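Local coordinates for extracellular solute-binding protein family 1 (Kribbella flavida, PDB 5IXP) that probably binds a solute outside the cell and hands it to an ABC transporter for import, at residues L242-I245 and A246-G250; W223-A226 and F227-D230; Q350-G353 and P354-E358; G357-N360 and Q361-E365. One frame throughout, in Å; residues are numbered along the deposited sequence.

Contact 1: L242-I245 and A246-G250; sequences LGVI and ADNAG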
ATOM      1  N   LEU A 242      -9.512  -2.955  -6.599  1.00 18.98           N
ATOM      2  CA  LEU A 242     -10.582  -3.079  -7.592  1.00 17.80           C
ATOM      3  C   LEU A 242     -11.453  -4.301  -7.320  1.00 21.79           C
ATOM      4  O   LEU A 242     -12.689  -4.227  -7.379  1.00 19.91           O
ATOM      5  CB  LEU A 242      -9.995  -3.152  -9.005  1.00 18.62           C
ATOM      6  CG  LEU A 242      -9.236  -1.908  -9.460  1.00 21.28           C
ATOM      7  CD1 LEU A 242      -8.576  -2.141 -10.817  1.00 24.39           C
ATOM      8  CD2 LEU A 242     -10.188  -0.754  -9.529  1.00 21.84           C
ATOM      9  N   GLY A 243     -10.823  -5.439  -7.016  1.00 20.77           N
ATOM     10  CA  GLY A 243     -11.587  -6.645  -6.746  1.00 22.48           C
ATOM     11  C   GLY A 243     -12.408  -6.559  -5.478  1.00 22.49           C
ATOM     12  O   GLY A 243     -13.484  -7.156  -5.392  1.00 24.70           O
ATOM     13  N   VAL A 244     -11.907  -5.843  -4.471  1.00 23.86           N
ATOM     14  CA  VAL A 244     -12.678  -5.632  -3.250  1.00 23.50           C
ATOM     15  C   VAL A 244     -13.932  -4.819  -3.552  1.00 22.89           C
ATOM     16  O   VAL A 244     -15.035  -5.153  -3.098  1.00 22.95           O
ATOM     17  CB  VAL A 244     -11.804  -4.948  -2.185  1.00 22.45           C
ATOM     18  CG1 VAL A 244     -12.632  -4.563  -0.974  1.00 23.47           C
ATOM     19  CG2 VAL A 244     -10.647  -5.854  -1.788  1.00 25.00           C
ATOM     20  N   ILE A 245     -13.776  -3.740  -4.325  1.00 20.41           N
ATOM     21  CA  ILE A 245     -14.911  -2.884  -4.665  1.00 19.49           C
ATOM     22  C   ILE A 245     -15.952  -3.684  -5.431  1.00 22.47           C
ATOM     23  O   ILE A 245     -17.151  -3.638  -5.125  1.00 23.57           O
ATOM     24  CB  ILE A 245     -14.439  -1.658  -5.474  1.00 20.27           C
ATOM     25  CG1 ILE A 245     -13.574  -0.744  -4.604  1.00 18.17           C
ATOM     26  CG2 ILE A 245     -15.636  -0.885  -6.055  1.00 18.55           C
ATOM     27  CD1 ILE A 245     -12.841   0.342  -5.373  1.00 18.23           C
ATOM     28  N   ALA A 246     -15.502  -4.439  -6.435  1.00 22.65           N
ATOM     29  CA  ALA A 246     -16.432  -5.186  -7.271  1.00 23.09           C
ATOM     30  C   ALA A 246     -17.167  -6.245  -6.460  1.00 23.01           C
ATOM     31  O   ALA A 246     -18.367  -6.455  -6.655  1.00 25.66           O
ATOM     32  CB  ALA A 246     -15.693  -5.813  -8.452  1.00 24.25           C
ATOM     33  N   ASP A 247     -16.465  -6.910  -5.534  1.00 24.09           N
ATOM     34  CA  ASP A 247     -17.120  -7.880  -4.659  1.00 25.97           C
ATOM     35  C   ASP A 247     -18.160  -7.209  -3.768  1.00 25.56           C
ATOM     36  O   ASP A 247     -19.295  -7.686  -3.647  1.00 26.92           O
ATOM     37  CB  ASP A 247     -16.083  -8.609  -3.803  1.00 30.07           C
ATOM     38  CG  ASP A 247     -15.316  -9.671  -4.579  1.00 41.49           C
ATOM     39  OD1 ASP A 247     -15.826 -10.152  -5.615  1.00 46.66           O
ATOM     40  OD2 ASP A 247     -14.205 -10.037  -4.143  1.00 44.08           O
ATOM     41  N   ASN A 248     -17.790  -6.096  -3.133  1.00 23.98           N
ATOM     42  CA  ASN A 248     -18.698  -5.448  -2.189  1.00 24.41           C
ATOM     43  C   ASN A 248     -19.882  -4.803  -2.902  1.00 26.81           C
ATOM     44  O   ASN A 248     -21.024  -4.878  -2.422  1.00 26.99           O
ATOM     45  CB  ASN A 248     -17.939  -4.402  -1.372  1.00 24.15           C
ATOM     46  CG  ASN A 248     -16.970  -5.022  -0.383  1.00 24.57           C
ATOM     47  OD1 ASN A 248     -16.951  -6.237  -0.190  1.00 25.66           O
ATOM     48  ND2 ASN A 248     -16.156  -4.183   0.254  1.00 24.78           N
ATOM     49  N   ALA A 249     -19.637  -4.153  -4.042  1.00 24.82           N
ATOM     50  CA  ALA A 249     -20.730  -3.498  -4.751  1.00 25.97           C
ATOM     51  C   ALA A 249     -21.606  -4.497  -5.496  1.00 28.12           C
ATOM     52  O   ALA A 249     -22.813  -4.267  -5.643  1.00 29.74           O
ATOM     53  CB  ALA A 249     -20.178  -2.451  -5.718  1.00 24.18           C
ATOM     54  N   GLY A 250     -21.025  -5.598  -5.967  1.00 27.46           N
ATOM     55  CA  GLY A 250     -21.797  -6.641  -6.620  1.00 30.67           C
ATOM     56  C   GLY A 250     -22.576  -6.129  -7.818  1.00 32.53           C
ATOM     57  O   GLY A 250     -22.153  -5.210  -8.531  1.00 32.48           O
TER

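Contact 2: W223-A226 and F227-D230; sequences WTKA and FRTD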
ATOM      1  N   TRP A 223     -18.965   0.092   6.214  1.00 22.17           N
ATOM      2  CA  TRP A 223     -18.235   0.407   4.989  1.00 22.77           C
ATOM      3  C   TRP A 223     -18.549  -0.603   3.891  1.00 22.08           C
ATOM      4  O   TRP A 223     -18.873  -0.229   2.758  1.00 21.30           O
ATOM      5  CB  TRP A 223     -16.742   0.436   5.310  1.00 20.20           C
ATOM      6  CG  TRP A 223     -15.796   0.753   4.206  1.00 19.08           C
ATOM      7  CD1 TRP A 223     -15.418   1.999   3.767  1.00 20.48           C
ATOM      8  CD2 TRP A 223     -15.034  -0.189   3.445  1.00 17.68           C
ATOM      9  NE1 TRP A 223     -14.487   1.882   2.759  1.00 19.48           N
ATOM     10  CE2 TRP A 223     -14.235   0.550   2.542  1.00 19.58           C
ATOM     11  CE3 TRP A 223     -14.964  -1.587   3.425  1.00 18.02           C
ATOM     12  CZ2 TRP A 223     -13.371  -0.062   1.640  1.00 19.53           C
ATOM     13  CZ3 TRP A 223     -14.101  -2.198   2.529  1.00 20.51           C
ATOM     14  CH2 TRP A 223     -13.320  -1.436   1.644  1.00 20.97           C
ATOM     15  N   THR A 224     -18.469  -1.892   4.216  1.00 24.00           N
ATOM     16  CA  THR A 224     -18.761  -2.937   3.238  1.00 25.72           C
ATOM     17  C   THR A 224     -20.161  -2.775   2.657  1.00 28.09           C
ATOM     18  O   THR A 224     -20.343  -2.779   1.434  1.00 28.52           O
ATOM     19  CB  THR A 224     -18.601  -4.311   3.890  1.00 26.15           C
ATOM     20  OG1 THR A 224     -17.275  -4.427   4.401  1.00 25.88           O
ATOM     21  CG2 THR A 224     -18.843  -5.419   2.884  1.00 27.12           C
ATOM     22  N   LYS A 225     -21.168  -2.626   3.524  1.00 27.98           N
ATOM     23  CA  LYS A 225     -22.539  -2.494   3.038  1.00 26.92           C
ATOM     24  C   LYS A 225     -22.720  -1.231   2.205  1.00 27.30           C
ATOM     25  O   LYS A 225     -23.545  -1.208   1.286  1.00 26.37           O
ATOM     26  CB  LYS A 225     -23.522  -2.489   4.210  1.00 30.35           C
ATOM     27  CG  LYS A 225     -23.453  -3.728   5.111  1.00 42.81           C
ATOM     28  CD  LYS A 225     -22.995  -4.972   4.354  1.00 49.97           C
ATOM     29  CE  LYS A 225     -22.259  -5.949   5.276  1.00 51.45           C
ATOM     30  NZ  LYS A 225     -22.308  -7.355   4.766  1.00 53.96           N
ATOM     31  N   ALA A 226     -21.950  -0.181   2.491  1.00 25.59           N
ATOM     32  CA  ALA A 226     -22.158   1.089   1.805  1.00 23.79           C
ATOM     33  C   ALA A 226     -21.823   1.020   0.320  1.00 24.07           C
ATOM     34  O   ALA A 226     -22.230   1.914  -0.436  1.00 23.56           O
ATOM     35  CB  ALA A 226     -21.338   2.180   2.478  1.00 24.28           C
ATOM     36  N   PHE A 227     -21.107  -0.020  -0.123  1.00 24.41           N
ATOM     37  CA  PHE A 227     -20.856  -0.158  -1.553  1.00 24.05           C
ATOM     38  C   PHE A 227     -22.120  -0.454  -2.345  1.00 24.70           C
ATOM     39  O   PHE A 227     -22.104  -0.323  -3.575  1.00 27.08           O
ATOM     40  CB  PHE A 227     -19.803  -1.241  -1.810  1.00 21.25           C
ATOM     41  CG  PHE A 227     -18.393  -0.782  -1.541  1.00 21.72           C
ATOM     42  CD1 PHE A 227     -17.665  -0.127  -2.531  1.00 19.93           C
ATOM     43  CD2 PHE A 227     -17.801  -0.982  -0.293  1.00 20.26           C
ATOM     44  CE1 PHE A 227     -16.362   0.314  -2.287  1.00 20.91           C
ATOM     45  CE2 PHE A 227     -16.493  -0.549  -0.040  1.00 21.17           C
ATOM     46  CZ  PHE A 227     -15.774   0.097  -1.041  1.00 23.08           C
ATOM     47  N   ARG A 228     -23.212  -0.837  -1.681  1.00 24.51           N
ATOM     48  CA  ARG A 228     -24.488  -1.058  -2.345  1.00 26.99           C
ATOM     49  C   ARG A 228     -25.413   0.147  -2.228  1.00 25.31           C
ATOM     50  O   ARG A 228     -26.633   0.000  -2.338  1.00 26.78           O
ATOM     51  CB  ARG A 228     -25.162  -2.316  -1.790  1.00 33.13           C
ATOM     52  CG  ARG A 228     -24.588  -3.626  -2.343  1.00 42.88           C
ATOM     53  CD  ARG A 228     -24.030  -4.515  -1.245  1.00 50.27           C
ATOM     54  NE  ARG A 228     -24.860  -4.520  -0.043  1.00 59.18           N
ATOM     55  CZ  ARG A 228     -24.737  -5.389   0.963  1.00 63.45           C
ATOM     56  NH1 ARG A 228     -23.794  -6.326   0.935  1.00 60.60           N
ATOM     57  NH2 ARG A 228     -25.546  -5.311   2.019  1.00 62.37           N
ATOM     58  N   THR A 229     -24.850   1.332  -1.995  1.00 23.33           N
ATOM     59  CA  THR A 229     -25.592   2.576  -1.832  1.00 25.09           C
ATOM     60  C   THR A 229     -24.859   3.677  -2.592  1.00 27.84           C
ATOM     61  O   THR A 229     -23.786   3.458  -3.169  1.00 27.65           O
ATOM     62  CB  THR A 229     -25.706   2.993  -0.360  1.00 25.37           C
ATOM     63  OG1 THR A 229     -24.432   3.490   0.081  1.00 25.67           O
ATOM     64  CG2 THR A 229     -26.128   1.818   0.527  1.00 26.18           C
ATOM     65  N   ASP A 230     -25.427   4.886  -2.560  1.00 26.90           N
ATOM     66  CA  ASP A 230     -24.781   6.059  -3.134  1.00 26.94           C
ATOM     67  C   ASP A 230     -23.931   6.817  -2.115  1.00 23.25           C
ATOM     68  O   ASP A 230     -23.738   8.028  -2.267  1.00 24.22           O
ATOM     69  CB  ASP A 230     -25.832   6.990  -3.743  1.00 29.22           C
ATOM     70  CG  ASP A 230     -26.596   6.343  -4.886  1.00 29.97           C
ATOM     71  OD1 ASP A 230     -26.130   5.305  -5.411  1.00 27.64           O
ATOM     72  OD2 ASP A 230     -27.664   6.880  -5.263  1.00 29.72           O
TER

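Contact 3: Q350-G353 and P354-E358; sequences QHKG and PRDGE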
ATOM      1  N   GLN A 350       9.871   9.751   1.942  1.00 36.99           N
ATOM      2  CA  GLN A 350       9.600   9.880   3.365  1.00 31.28           C
ATOM      3  C   GLN A 350      10.298   8.768   4.142  1.00 31.14           C
ATOM      4  O   GLN A 350      10.100   7.582   3.855  1.00 31.84           O
ATOM      5  CB  GLN A 350       8.091   9.840   3.584  1.00 31.63           C
ATOM      6  CG  GLN A 350       7.629   9.714   4.984  1.00 33.46           C
ATOM      7  CD  GLN A 350       6.122   9.680   5.035  1.00 29.67           C
ATOM      8  OE1 GLN A 350       5.528   8.897   5.776  1.00 28.96           O
ATOM      9  NE2 GLN A 350       5.488  10.525   4.223  1.00 23.69           N
ATOM     10  N   HIS A 351      11.107   9.148   5.126  1.00 33.19           N
ATOM     11  CA  HIS A 351      11.716   8.170   6.012  1.00 33.20           C
ATOM     12  C   HIS A 351      10.706   7.717   7.061  1.00 30.53           C
ATOM     13  O   HIS A 351       9.973   8.531   7.627  1.00 30.52           O
ATOM     14  CB  HIS A 351      12.952   8.761   6.687  1.00 35.96           C
ATOM     15  CG  HIS A 351      13.585   7.845   7.681  1.00 43.85           C
ATOM     16  ND1 HIS A 351      14.094   6.611   7.335  1.00 48.71           N
ATOM     17  CD2 HIS A 351      13.774   7.970   9.016  1.00 46.98           C
ATOM     18  CE1 HIS A 351      14.574   6.019   8.413  1.00 49.75           C
ATOM     19  NE2 HIS A 351      14.393   6.822   9.447  1.00 49.41           N
ATOM     20  N   LYS A 352      10.659   6.410   7.308  1.00 31.14           N
ATOM     21  CA  LYS A 352       9.796   5.833   8.334  1.00 31.81           C
ATOM     22  C   LYS A 352      10.664   5.402   9.507  1.00 29.29           C
ATOM     23  O   LYS A 352      11.497   4.503   9.363  1.00 35.36           O
ATOM     24  CB  LYS A 352       9.014   4.633   7.800  1.00 34.58           C
ATOM     25  CG  LYS A 352       8.377   4.824   6.439  1.00 37.64           C
ATOM     26  CD  LYS A 352       6.976   5.350   6.560  1.00 34.36           C
ATOM     27  CE  LYS A 352       6.290   5.364   5.201  1.00 35.85           C
ATOM     28  NZ  LYS A 352       4.860   5.699   5.331  1.00 39.42           N
ATOM     29  N   GLY A 353      10.454   6.017  10.665  1.00 25.30           N
ATOM     30  CA  GLY A 353      11.246   5.717  11.835  1.00 26.02           C
ATOM     31  C   GLY A 353      10.743   4.527  12.632  1.00 28.38           C
ATOM     32  O   GLY A 353       9.760   3.875  12.271  1.00 27.55           O
ATOM     33  N   PRO A 354      11.405   4.245  13.760  1.00 29.98           N
ATOM     34  CA  PRO A 354      11.190   2.958  14.447  1.00 28.40           C
ATOM     35  C   PRO A 354       9.791   2.759  14.989  1.00 29.22           C
ATOM     36  O   PRO A 354       9.397   1.613  15.232  1.00 31.20           O
ATOM     37  CB  PRO A 354      12.217   2.990  15.592  1.00 29.38           C
ATOM     38  CG  PRO A 354      13.195   4.051  15.219  1.00 32.66           C
ATOM     39  CD  PRO A 354      12.427   5.066  14.428  1.00 29.93           C
ATOM     40  N   ARG A 355       9.032   3.821  15.216  1.00 27.44           N
ATOM     41  CA  ARG A 355       7.688   3.687  15.758  1.00 27.46           C
ATOM     42  C   ARG A 355       6.657   4.339  14.844  1.00 24.61           C
ATOM     43  O   ARG A 355       5.632   4.847  15.307  1.00 24.63           O
ATOM     44  CB  ARG A 355       7.628   4.264  17.174  1.00 30.65           C
ATOM     45  CG  ARG A 355       8.472   3.468  18.181  1.00 35.77           C
ATOM     46  CD  ARG A 355       7.633   3.047  19.379  1.00 43.29           C
ATOM     47  NE  ARG A 355       7.175   1.670  19.274  1.00 56.01           N
ATOM     48  CZ  ARG A 355       6.366   1.081  20.150  1.00 59.72           C
ATOM     49  NH1 ARG A 355       5.904   1.766  21.190  1.00 60.74           N
ATOM     50  NH2 ARG A 355       5.997  -0.191  19.975  1.00 61.26           N
ATOM     51  N   ASP A 356       6.906   4.290  13.531  1.00 22.45           N
ATOM     52  CA  ASP A 356       6.065   5.022  12.586  1.00 23.26           C
ATOM     53  C   ASP A 356       4.612   4.558  12.637  1.00 22.09           C
ATOM     54  O   ASP A 356       3.687   5.381  12.621  1.00 21.56           O
ATOM     55  CB  ASP A 356       6.619   4.878  11.171  1.00 22.32           C
ATOM     56  CG  ASP A 356       6.376   6.115  10.334  1.00 26.89           C
ATOM     57  OD1 ASP A 356       7.152   7.079  10.474  1.00 30.43           O
ATOM     58  OD2 ASP A 356       5.405   6.135   9.552  1.00 29.51           O
ATOM     59  N   GLY A 357       4.387   3.247  12.700  1.00 22.32           N
ATOM     60  CA  GLY A 357       3.020   2.747  12.711  1.00 21.62           C
ATOM     61  C   GLY A 357       2.279   3.111  13.983  1.00 22.94           C
ATOM     62  O   GLY A 357       1.088   3.446  13.947  1.00 20.19           O
ATOM     63  N   GLU A 358       2.974   3.056  15.122  1.00 23.12           N
ATOM     64  CA  GLU A 358       2.358   3.408  16.394  1.00 25.30           C
ATOM     65  C   GLU A 358       2.015   4.889  16.448  1.00 23.49           C
ATOM     66  O   GLU A 358       0.965   5.265  16.979  1.00 22.11           O
ATOM     67  CB  GLU A 358       3.292   3.040  17.547  1.00 25.74           C
ATOM     68  CG  GLU A 358       3.477   1.547  17.758  1.00 29.10           C
ATOM     69  CD  GLU A 358       4.498   0.908  16.810  1.00 36.10           C
ATOM     70  OE1 GLU A 358       5.036   1.585  15.905  1.00 33.89           O
ATOM     71  OE2 GLU A 358       4.764  -0.295  16.976  1.00 40.21           O
TER
HETATM   72  O   HOH W   1       4.378   8.122   7.838  1.00 27.78           O
HETATM   73  O   HOH W   2       7.362   9.273   9.142  1.00 29.89           O

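Contact 4: G357-N360 and Q361-E365; sequences GEIN and QVFTE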
ATOM      1  N   GLY A 357       4.387   3.247  12.700  1.00 22.32           N
ATOM      2  CA  GLY A 357       3.020   2.747  12.711  1.00 21.62           C
ATOM      3  C   GLY A 357       2.279   3.111  13.983  1.00 22.94           C
ATOM      4  O   GLY A 357       1.088   3.446  13.947  1.00 20.19           O
ATOM      5  N   GLU A 358       2.974   3.056  15.122  1.00 23.12           N
ATOM      6  CA  GLU A 358       2.358   3.408  16.394  1.00 25.30           C
ATOM      7  C   GLU A 358       2.015   4.889  16.448  1.00 23.49           C
ATOM      8  O   GLU A 358       0.965   5.265  16.979  1.00 22.11           O
ATOM      9  CB  GLU A 358       3.292   3.040  17.547  1.00 25.74           C
ATOM     10  CG  GLU A 358       3.477   1.547  17.758  1.00 29.10           C
ATOM     11  CD  GLU A 358       4.498   0.908  16.810  1.00 36.10           C
ATOM     12  OE1 GLU A 358       5.036   1.585  15.905  1.00 33.89           O
ATOM     13  OE2 GLU A 358       4.764  -0.295  16.976  1.00 40.21           O
ATOM     14  N   ILE A 359       2.892   5.743  15.908  1.00 19.48           N
ATOM     15  CA  ILE A 359       2.604   7.175  15.848  1.00 18.92           C
ATOM     16  C   ILE A 359       1.432   7.437  14.918  1.00 19.28           C
ATOM     17  O   ILE A 359       0.503   8.186  15.247  1.00 19.36           O
ATOM     18  CB  ILE A 359       3.852   7.959  15.396  1.00 20.60           C
ATOM     19  CG1 ILE A 359       4.982   7.835  16.414  1.00 21.17           C
ATOM     20  CG2 ILE A 359       3.510   9.433  15.110  1.00 18.39           C
ATOM     21  CD1 ILE A 359       6.311   8.398  15.896  1.00 21.36           C
ATOM     22  N   ASN A 360       1.469   6.842  13.723  1.00 20.47           N
ATOM     23  CA  ASN A 360       0.390   7.072  12.773  1.00 20.35           C
ATOM     24  C   ASN A 360      -0.959   6.657  13.346  1.00 19.25           C
ATOM     25  O   ASN A 360      -1.975   7.297  13.058  1.00 20.16           O
ATOM     26  CB  ASN A 360       0.658   6.327  11.468  1.00 18.02           C
ATOM     27  CG  ASN A 360      -0.300   6.742  10.382  1.00 19.01           C
ATOM     28  OD1 ASN A 360      -0.385   7.923  10.057  1.00 20.46           O
ATOM     29  ND2 ASN A 360      -1.034   5.778   9.817  1.00 18.60           N
ATOM     30  N   GLN A 361      -0.978   5.607  14.171  0.52 19.04           N
ATOM     31  CA  GLN A 361      -2.231   5.122  14.742  0.52 19.15           C
ATOM     32  C   GLN A 361      -2.894   6.180  15.617  0.52 19.89           C
ATOM     33  O   GLN A 361      -4.123   6.321  15.606  0.52 19.23           O
ATOM     34  CB  GLN A 361      -1.970   3.841  15.540  0.52 21.82           C
ATOM     35  CG  GLN A 361      -3.224   3.150  16.039  0.52 25.48           C
ATOM     36  CD  GLN A 361      -2.937   1.838  16.754  0.52 30.04           C
ATOM     37  OE1 GLN A 361      -2.144   1.015  16.287  0.52 31.44           O
ATOM     38  NE2 GLN A 361      -3.582   1.639  17.896  0.52 33.79           N
ATOM     39  N   VAL A 362      -2.107   6.939  16.382  1.00 21.02           N
ATOM     40  CA  VAL A 362      -2.719   7.955  17.237  1.00 21.00           C
ATOM     41  C   VAL A 362      -3.277   9.091  16.385  1.00 17.92           C
ATOM     42  O   VAL A 362      -4.338   9.645  16.697  1.00 19.23           O
ATOM     43  CB  VAL A 362      -1.751   8.459  18.331  1.00 23.49           C
ATOM     44  CG1 VAL A 362      -0.899   7.325  18.887  1.00 27.79           C
ATOM     45  CG2 VAL A 362      -0.903   9.626  17.869  1.00 25.10           C
ATOM     46  N   PHE A 363      -2.609   9.426  15.271  1.00 16.81           N
ATOM     47  CA  PHE A 363      -3.134  10.475  14.401  1.00 15.10           C
ATOM     48  C   PHE A 363      -4.408  10.025  13.698  1.00 15.11           C
ATOM     49  O   PHE A 363      -5.362  10.804  13.576  1.00 15.27           O
ATOM     50  CB  PHE A 363      -2.084  10.914  13.378  1.00 15.29           C
ATOM     51  CG  PHE A 363      -1.075  11.882  13.925  1.00 19.68           C
ATOM     52  CD1 PHE A 363      -1.358  13.242  13.977  1.00 18.45           C
ATOM     53  CD2 PHE A 363       0.149  11.435  14.402  1.00 20.31           C
ATOM     54  CE1 PHE A 363      -0.438  14.141  14.482  1.00 22.46           C
ATOM     55  CE2 PHE A 363       1.078  12.328  14.910  1.00 20.36           C
ATOM     56  CZ  PHE A 363       0.783  13.687  14.950  1.00 21.39           C
ATOM     57  N   THR A 364      -4.454   8.776  13.228  1.00 15.49           N
ATOM     58  CA  THR A 364      -5.649   8.343  12.516  1.00 16.43           C
ATOM     59  C   THR A 364      -6.816   8.129  13.471  1.00 17.83           C
ATOM     60  O   THR A 364      -7.968   8.389  13.102  1.00 17.82           O
ATOM     61  CB  THR A 364      -5.382   7.070  11.700  1.00 16.55           C
ATOM     62  OG1 THR A 364      -4.928   6.011  12.552  1.00 17.63           O
ATOM     63  CG2 THR A 364      -4.339   7.338  10.616  1.00 16.02           C
ATOM     64  N   GLU A 365      -6.545   7.671  14.700  1.00 17.41           N
ATOM     65  CA  GLU A 365      -7.614   7.591  15.691  1.00 20.23           C
ATOM     66  C   GLU A 365      -8.190   8.972  15.957  1.00 18.51           C
ATOM     67  O   GLU A 365      -9.415   9.144  16.013  1.00 17.97           O
ATOM     68  CB  GLU A 365      -7.105   6.959  16.996  1.00 19.16           C
ATOM     69  CG  GLU A 365      -6.863   5.451  16.886  1.00 23.37           C
ATOM     70  CD  GLU A 365      -6.224   4.843  18.123  1.00 29.99           C
ATOM     71  OE1 GLU A 365      -5.932   5.586  19.084  1.00 32.31           O
ATOM     72  OE2 GLU A 365      -6.008   3.611  18.131  1.00 31.46           O
TER

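Contact 1: L242-I245 and A246-G250
Four successive alpha-helical bonds run from Ala246, Asp247, Asn248 and Ala249 back to Leu242, Gly243, Val244 and Ile245, each from N to the O four residues earlier, the one from Ala249 N to Ile245 O being 2.8 Å long.

Val244 and Asn248 lie side by side and point the same way. The CG1 methyl of Val244 sits anti to its own N (chi1 173°), beside the carbonyl carbon. It approaches the amide of Asn248, with Val244 CG1 3.8 Å from Asn248 ND2. The Asn248 side chain also rests on the Trp223 and Phe227 side chains. The carboxylate of Asp247 folds back over the preceding turn. Asp247 OD2 is 3.2 Å from Gly243 O, a pair of acceptors and not a bond. Two acceptors facing each other in this way would probably repel somewhat. The methyl of Ala249 touches the carbonyl of Ile245, with Ala249 CB 3.3 Å from Ile245 O.

Leu242 and Ile245 both reach Cys237, which is disulfide-bonded to Cys119, and both also touch Phe330. The last turn closes with Gly250 N bonded to Ala246 O at 2.9 Å. Gly250 then leaves helical geometry with a positive phi of 57°, a backbone shape that favours glycine. This is the C-terminal end of an alpha helix, 241-249, with a glycine at the exit.

Contact 2: W223-A226 and F227-D230
Phe227 turns the edge of its ring onto a face of the Trp223 indole in a T-shaped stack. The centroid of Phe227 lies 4.8 Å from that of the six-membered ring of Trp223, and the planes stand at 89°. Phe227 CE2 leads, 3.6 Å from Trp223 CZ2. A Trp223 chi1 of -179° swings the indole across to the Phe227 ring. With Trp223 cut back to an alanine, the edge of Phe227 is likely to lose the face it packs on, and Asp165 its indole N-H.

Ala226 opens a type I beta turn that ends at Thr229. Ala226 O takes two donors, Thr229 OG1 at 2.8 Å and Thr229 N at 3.1 Å. The hydroxyl comes only 20° off the carbonyl plane. Lys225 and Arg228 lie alongside each other, with Lys225 CD 3.5 Å from Arg228 NH2. Their charged ends are also close, NZ of Lys225 being 4.2 Å from NH1 of Arg228, which is likely to cost some energy.

The turn begins the link from helix 221-226 to strand 232-238. Phe227 packs on Ile245 of helix 241-249 and on Met235 and Phe232 of that strand. Arg121 hydrogen-bonds Thr229 O and makes a salt bridge to Asp230 OD1.

Contact 3: Q350-G353 and P354-E358
Asp356 and Gly353 face each other at the N-terminal end of helix 356-371, where Arg355 holds the N-cap position. Asp356 N donates a hydrogen bond to Gly353 O at 3.1 Å. In return, Gly353 N makes a weak bond to Asp356 OD1 at 3.5 Å. The N-H of Arg355 is taken by the Tyr183 hydroxyl.

Two waters join the Asp356 carboxylate to the preceding loop. One lies 2.6 Å from Asp356 OD1 and also meets the carbonyl of His351. The other lies 2.8 Å from Asp356 OD2 and also meets Gln350 OE1. Replacing Asp356 by an alanine is likely to cost Gly353 N its weak acceptor and both waters their partner on the helix.

The amide NE2 of Gln350 is satisfied by the carbonyls of Arg175 and Leu178, and His351 NE2 pairs with Asp187. Lys352 NZ bonds to Asn176, with a weak second bond to Gln350 OE1. It is not paired directly with Asp356: Lys352 NZ stays 4.3 Å from Asp356 OD2, beyond a salt bridge, though opposite charges at this range should still attract.

The Lys352 chain bends at chi2 (-91°) and crosses the carboxylate obliquely, bringing Lys352 CD to 3.5 Å from Asp356 OD2.

Contact 4: G357-N360 and Q361-E365
Apolar contact comes from Ile359 and Phe363, which lie side by side and point the same way. Ile359 CG2 meets the ring of Phe363 at its edge, 3.8 Å from Phe363 CE2.

Carbon atoms also approach a carbonyl oxygen. The ring edge of Phe363 runs past the Ile359 carbonyl, with Phe363 CD2 3.4 Å from Ile359 O. Val362 CG2 lies 3.3 Å from the same Ile359 O.

The backbone bonds belong to the alpha helix 356-371. Thr364 N bonds to Asn360 O at 2.9 Å, and Gln361 N bonds to Gly357 O at 3.0 Å. The bonds to Ile359 O from Val362 N and Phe363 N are weak. This helix packs against the last helix of the chain, 377-392, through Val362 and Phe363, which touch Ala388.

Van der Waals packing joins Asn360 and Thr364. With chi1 at -169°, the Asn360 amide is led across the Thr364 side chain at about a right angle. The CG2 methyl of Thr364 packs 3.7 Å from Asn360 ND2. Thr364 also packs on Val168, Trp171 and Glu172 of helix 167-175.

Polar bonds hold the Asn360 amide from outside: OD1 takes the Tyr182 hydroxyl and the Trp171 indole, and ND2 bonds to Glu172.

Along the chain the order is contact 2, contact 1, contact 3, contact 4. Contacts 1 and 2 have centres 10 Å apart and touch, helix 241-249 lying against the 223-230 segment. Strand 232-238 lies between them in sequence. Contacts 3 and 4 also have centres 10 Å apart. They share Gly357 and Glu358, and contact 3 starts the helix 356-371 that contact 4 continues. The two pairs do not touch. Centres of contacts 1 and 3 are about 31 Å apart, on opposite sides of the chain's centre. The four contacts thus mark two separate regions of this solute-binding fold where helices meet turns or loops, one within residues 223-250 and one within 350-365.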